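Local coordinates for Sts-2 protein (Mus musculus, PDB 3D4I) that shows acid-dependent phosphatase activity through this histidine phosphatase domain and probably interferes with CBL-mediated down-regulation of receptor-type tyrosine kinases, at residues I107-L111 with K112-K116; Y175-R178 with C179-M183. All coordinates share one frame; numbering follows the deposited sequence.

Contact 1 of 2, residues I107-L111 with K112-K116; sequences ILEEL and KLEKK
The carboxylates of E109 and E114 are turned 59° against each other, and the two side chains meet through their methylenes, crossing at about a right angle with CG of E109 3.8 Å from CG of E114. E114 reaches this place because its CG sits between backbone N and carbonyl carbon (chi1 79°) and the chain then bends back, bringing its CD alongside the CG of E109. The acid ends diverge: OE2 of E109 and OE2 of E114 stay 5.3 Å apart, which probably limits the repulsion of like charges. Beneath them the backbone reverses. L113 N donates to L108 O at 2.9 Å, while K112 N bonds to E109 O at 3.1 Å. K112 takes a positive phi, where glycine is usual; an unbranched lysine can be accommodated, its exposed chain lying partly against L83. On the inner side, CD2 of L108 meets CB of L113 at 3.8 Å, and CD1 of L113 lies against CG of L111; these leucines pack on V92 and V89 of strand 89-94. The paired backbone bonds and the left-handed conformation of K112 make a Schellman motif closing helix 98-111, with the apolar contact of L108 and L113 that often accompanies it.

Contact 2 of 2, residues Y175-R178 with C179-M183; sequences YVER and CAVSM
C179 places its SG over one face of the Y175 ring, 3.8 Å from the ring centroid and 30° off the normal, with SG closest to CE1 of Y175. Cysteine suits this spot, since its small, polarisable sulfur fits against an aromatic face one helical turn back. The first torsion of Y175 (chi1 165°) sets CG opposite the backbone N and beside the carbonyl carbon, which tips the ring along the helix toward C179. R178, just before C179 in the chain, brings its NH1 to 3.9 Å from SG of C179. CD1 of Y175 stands 3.5 Å above the centre of the R178 guanidinium, and NH2 of R178 lies at the ring edge, in its plane, so the charge meets the rim of the ring.

Y175 and C179 are i, i+4 neighbours on helix 172-187 of the histidine phosphatase domain, and R178 lies at i+3; regular backbone bonds set the spacing. S182 adds to one of them: R178 O accepts both S182 N and, at 2.7 Å, S182 OG, a common use of a serine inside a helix to satisfy its buried hydroxyl. On the exposed side, OE2 of E177 approaches CG2 of V181 at 3.6 Å, a van der Waals contact reached because the E177 chain bends at chi2 (57°).

Further out, the guanidinium of R178 has enough N-H groups to serve the carbonyls of G124, F126 and E127 together with the carboxylate of E170, a salt bridge to NH2, which fixes how the flat group is turned. Y175 stacks on W128, and its OH bonds to OG of S208.

Overall arrangement
Following the chain, contact 1 comes first, turning the end of helix 98-111 toward strand 119-121; with strand 89-94, its parallel neighbour in the sheet, this makes a beta-alpha-beta crossover. Contact 2 comes later and closes no loop: it lies wholly within helix 172-187, before strand 196-201, which borders strand 89-94 on its other side. The two are in series, neither nested nor crossing, with centres 27 Å apart and nearest atoms about 15 Å apart. Contact 1 joins a helix end to strand 89-94 and helix 69-85, whereas contact 2 ties its helix to the 124-128 segment that follows strand 119-121 and to helix 205-208.

Contact 1 of 2, residues I107-L111 with K112-K116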
loop_
_atom_site.group_PDB
_atom_site.type_symbol
_atom_site.label_atom_id
_atom_site.label_comp_id
_atom_site.label_asym_id
_atom_site.label_seq_id
_atom_site.Cartn_x
_atom_site.Cartn_y
_atom_site.Cartn_z
ATOM N N ILE A 107 -5.145 6.383 -10.494
ATOM C CA ILE A 107 -6.485 5.831 -10.730
ATOM C C ILE A 107 -6.732 5.581 -12.234
ATOM O O ILE A 107 -7.141 4.484 -12.619
ATOM C CB ILE A 107 -7.588 6.752 -10.138
ATOM C CG1 ILE A 107 -7.518 6.772 -8.607
ATOM C CG2 ILE A 107 -8.985 6.329 -10.605
ATOM C CD1 ILE A 107 -8.410 7.837 -7.976
ATOM N N LEU A 108 -6.481 6.595 -13.068
ATOM C CA LEU A 108 -6.665 6.474 -14.515
ATOM C C LEU A 108 -5.807 5.386 -15.166
ATOM O O LEU A 108 -6.260 4.715 -16.093
ATOM C CB LEU A 108 -6.402 7.810 -15.205
ATOM C CG LEU A 108 -7.511 8.874 -15.156
ATOM C CD1 LEU A 108 -6.886 10.213 -15.485
ATOM C CD2 LEU A 108 -8.638 8.547 -16.151
ATOM N N GLU A 109 -4.564 5.231 -14.703
ATOM C CA GLU A 109 -3.669 4.198 -15.221
ATOM C C GLU A 109 -4.239 2.807 -14.957
ATOM O O GLU A 109 -4.269 1.951 -15.859
ATOM C CB GLU A 109 -2.251 4.377 -14.680
ATOM C CG GLU A 109 -1.442 5.393 -15.474
ATOM C CD GLU A 109 -0.117 5.775 -14.807
ATOM O OE1 GLU A 109 0.291 5.134 -13.807
ATOM O OE2 GLU A 109 0.517 6.733 -15.292
ATOM N N GLU A 110 -4.782 2.606 -13.761
ATOM C CA GLU A 110 -5.386 1.319 -13.410
ATOM C C GLU A 110 -6.740 1.092 -14.062
ATOM O O GLU A 110 -7.150 -0.056 -14.258
ATOM C CB GLU A 110 -5.512 1.162 -11.903
ATOM C CG GLU A 110 -4.183 0.996 -11.174
ATOM C CD GLU A 110 -3.431 -0.252 -11.563
ATOM O OE1 GLU A 110 -4.067 -1.313 -11.826
ATOM O OE2 GLU A 110 -2.190 -0.150 -11.627
ATOM N N LEU A 111 -7.433 2.183 -14.387
ATOM C CA LEU A 111 -8.658 2.107 -15.194
ATOM C C LEU A 111 -8.380 1.859 -16.681
ATOM O O LEU A 111 -9.305 1.592 -17.438
ATOM C CB LEU A 111 -9.425 3.427 -15.096
ATOM C CG LEU A 111 -10.800 3.681 -14.464
ATOM C CD1 LEU A 111 -11.696 2.434 -14.235
ATOM C CD2 LEU A 111 -10.739 4.560 -13.262
ATOM N N LYS A 112 -7.127 2.019 -17.102
ATOM C CA LYS A 112 -6.709 1.954 -18.510
ATOM C C LYS A 112 -7.252 3.109 -19.361
ATOM O O LYS A 112 -7.417 2.989 -20.592
ATOM C CB LYS A 112 -7.042 0.594 -19.144
ATOM C CG LYS A 112 -6.342 -0.573 -18.481
ATOM C CD LYS A 112 -6.753 -1.916 -19.098
ATOM C CE LYS A 112 -6.496 -3.082 -18.126
ATOM N NZ LYS A 112 -5.279 -2.879 -17.296
ATOM N N LEU A 113 -7.461 4.241 -18.703
ATOM C CA LEU A 113 -8.051 5.412 -19.324
ATOM C C LEU A 113 -7.113 6.610 -19.366
ATOM O O LEU A 113 -7.528 7.703 -19.737
ATOM C CB LEU A 113 -9.352 5.778 -18.584
ATOM C CG LEU A 113 -10.472 4.740 -18.654
ATOM C CD1 LEU A 113 -11.631 5.218 -17.771
ATOM C CD2 LEU A 113 -10.939 4.538 -20.093
ATOM N N GLU A 114 -5.846 6.413 -19.000
ATOM C CA GLU A 114 -4.910 7.535 -18.864
ATOM C C GLU A 114 -4.602 8.283 -20.175
ATOM O O GLU A 114 -4.275 9.465 -20.157
ATOM C CB GLU A 114 -3.616 7.111 -18.145
ATOM C CG GLU A 114 -2.591 6.347 -19.020
ATOM C CD GLU A 114 -2.843 4.839 -19.142
ATOM O OE1 GLU A 114 -4.007 4.397 -19.135
ATOM O OE2 GLU A 114 -1.845 4.084 -19.277
ATOM N N LYS A 115 -4.715 7.592 -21.304
ATOM C CA LYS A 115 -4.526 8.249 -22.603
ATOM C C LYS A 115 -5.854 8.716 -23.213
ATOM O O LYS A 115 -5.865 9.577 -24.084
ATOM C CB LYS A 115 -3.818 7.312 -23.577
ATOM C CG LYS A 115 -2.514 6.718 -23.079
ATOM C CD LYS A 115 -2.080 5.612 -24.042
ATOM C CE LYS A 115 -0.931 4.778 -23.489
ATOM N NZ LYS A 115 -0.459 3.795 -24.519
ATOM N N LYS A 116 -6.962 8.136 -22.765
ATOM C CA LYS A 116 -8.287 8.501 -23.246
ATOM C C LYS A 116 -8.790 9.779 -22.579
ATOM O O LYS A 116 -9.265 10.681 -23.259
ATOM C CB LYS A 116 -9.283 7.347 -23.042
ATOM C CG LYS A 116 -10.700 7.671 -23.454
ATOM C CD LYS A 116 -11.620 6.466 -23.306
ATOM C CE LYS A 116 -13.099 6.872 -23.419
ATOM N NZ LYS A 116 -13.479 7.373 -24.776
#

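Contact 2 of 2, residues Y175-R178 with C179-M183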
loop_
_atom_site.group_PDB
_atom_site.type_symbol
_atom_site.label_atom_id
_atom_site.label_comp_id
_atom_site.label_asym_id
_atom_site.label_seq_id
_atom_site.Cartn_x
_atom_site.Cartn_y
_atom_site.Cartn_z
ATOM N N TYR A 175 -14.869 30.241 0.707
ATOM C CA TYR A 175 -14.449 28.880 0.319
ATOM C C TYR A 175 -15.627 28.022 -0.164
ATOM O O TYR A 175 -15.573 27.447 -1.253
ATOM C CB TYR A 175 -13.715 28.174 1.481
ATOM C CG TYR A 175 -13.594 26.676 1.263
ATOM C CD1 TYR A 175 -12.718 26.168 0.318
ATOM C CD2 TYR A 175 -14.388 25.778 1.986
ATOM C CE1 TYR A 175 -12.617 24.803 0.098
ATOM C CE2 TYR A 175 -14.304 24.409 1.765
ATOM C CZ TYR A 175 -13.407 23.928 0.826
ATOM O OH TYR A 175 -13.315 22.579 0.572
ATOM N N VAL A 176 -16.667 27.895 0.661
ATOM C CA VAL A 176 -17.814 27.048 0.283
ATOM C C VAL A 176 -18.510 27.566 -0.986
ATOM O O VAL A 176 -18.986 26.777 -1.818
ATOM C CB VAL A 176 -18.830 26.800 1.457
ATOM C CG1 VAL A 176 -18.140 26.035 2.593
ATOM C CG2 VAL A 176 -19.434 28.092 1.973
ATOM N N GLU A 177 -18.530 28.888 -1.134
ATOM C CA GLU A 177 -19.106 29.525 -2.321
ATOM C C GLU A 177 -18.313 29.194 -3.575
ATOM O O GLU A 177 -18.912 28.795 -4.556
ATOM C CB GLU A 177 -19.268 31.045 -2.139
ATOM C CG GLU A 177 -19.906 31.765 -3.356
ATOM C CD GLU A 177 -21.285 31.235 -3.752
ATOM O OE1 GLU A 177 -21.919 30.455 -2.986
ATOM O OE2 GLU A 177 -21.739 31.605 -4.853
ATOM N N ARG A 178 -16.979 29.303 -3.544
ATOM C CA ARG A 178 -16.203 28.949 -4.760
ATOM C C ARG A 178 -16.230 27.458 -5.119
ATOM O O ARG A 178 -16.088 27.094 -6.291
ATOM C CB ARG A 178 -14.770 29.517 -4.763
ATOM C CG ARG A 178 -13.873 29.117 -3.611
ATOM C CD ARG A 178 -12.987 27.905 -3.945
ATOM N NE ARG A 178 -11.829 27.862 -3.046
ATOM C CZ ARG A 178 -11.083 26.792 -2.806
ATOM N NH1 ARG A 178 -11.356 25.627 -3.390
ATOM N NH2 ARG A 178 -10.060 26.898 -1.966
ATOM N N CYS A 179 -16.430 26.596 -4.120
ATOM C CA CYS A 179 -16.589 25.167 -4.392
ATOM C C CYS A 179 -17.927 24.938 -5.080
ATOM O O CYS A 179 -18.027 24.135 -6.010
ATOM C CB CYS A 179 -16.518 24.363 -3.098
ATOM S SG CYS A 179 -14.849 24.316 -2.414
ATOM N N ALA A 180 -18.958 25.631 -4.603
ATOM C CA ALA A 180 -20.286 25.553 -5.206
ATOM C C ALA A 180 -20.241 25.984 -6.664
ATOM O O ALA A 180 -20.769 25.295 -7.545
ATOM C CB ALA A 180 -21.308 26.401 -4.404
ATOM N N VAL A 181 -19.599 27.118 -6.921
ATOM C CA VAL A 181 -19.530 27.681 -8.268
ATOM C C VAL A 181 -18.773 26.751 -9.218
ATOM O O VAL A 181 -19.184 26.549 -10.365
ATOM C CB VAL A 181 -18.901 29.095 -8.221
ATOM C CG1 VAL A 181 -18.515 29.582 -9.602
ATOM C CG2 VAL A 181 -19.877 30.068 -7.526
ATOM N N SER A 182 -17.685 26.159 -8.719
ATOM C CA SER A 182 -16.879 25.236 -9.514
ATOM C C SER A 182 -17.647 23.977 -9.848
ATOM O O SER A 182 -17.592 23.515 -10.981
ATOM C CB SER A 182 -15.558 24.903 -8.798
ATOM O OG SER A 182 -14.879 26.108 -8.478
ATOM N N MET A 183 -18.340 23.409 -8.858
ATOM C CA MET A 183 -19.166 22.229 -9.077
ATOM C C MET A 183 -20.287 22.544 -10.070
ATOM O O MET A 183 -20.595 21.720 -10.928
ATOM C CB MET A 183 -19.744 21.699 -7.767
ATOM C CG MET A 183 -18.698 20.966 -6.859
ATOM S SD MET A 183 -17.610 19.814 -7.756
ATOM C CE MET A 183 -18.720 18.497 -8.204
#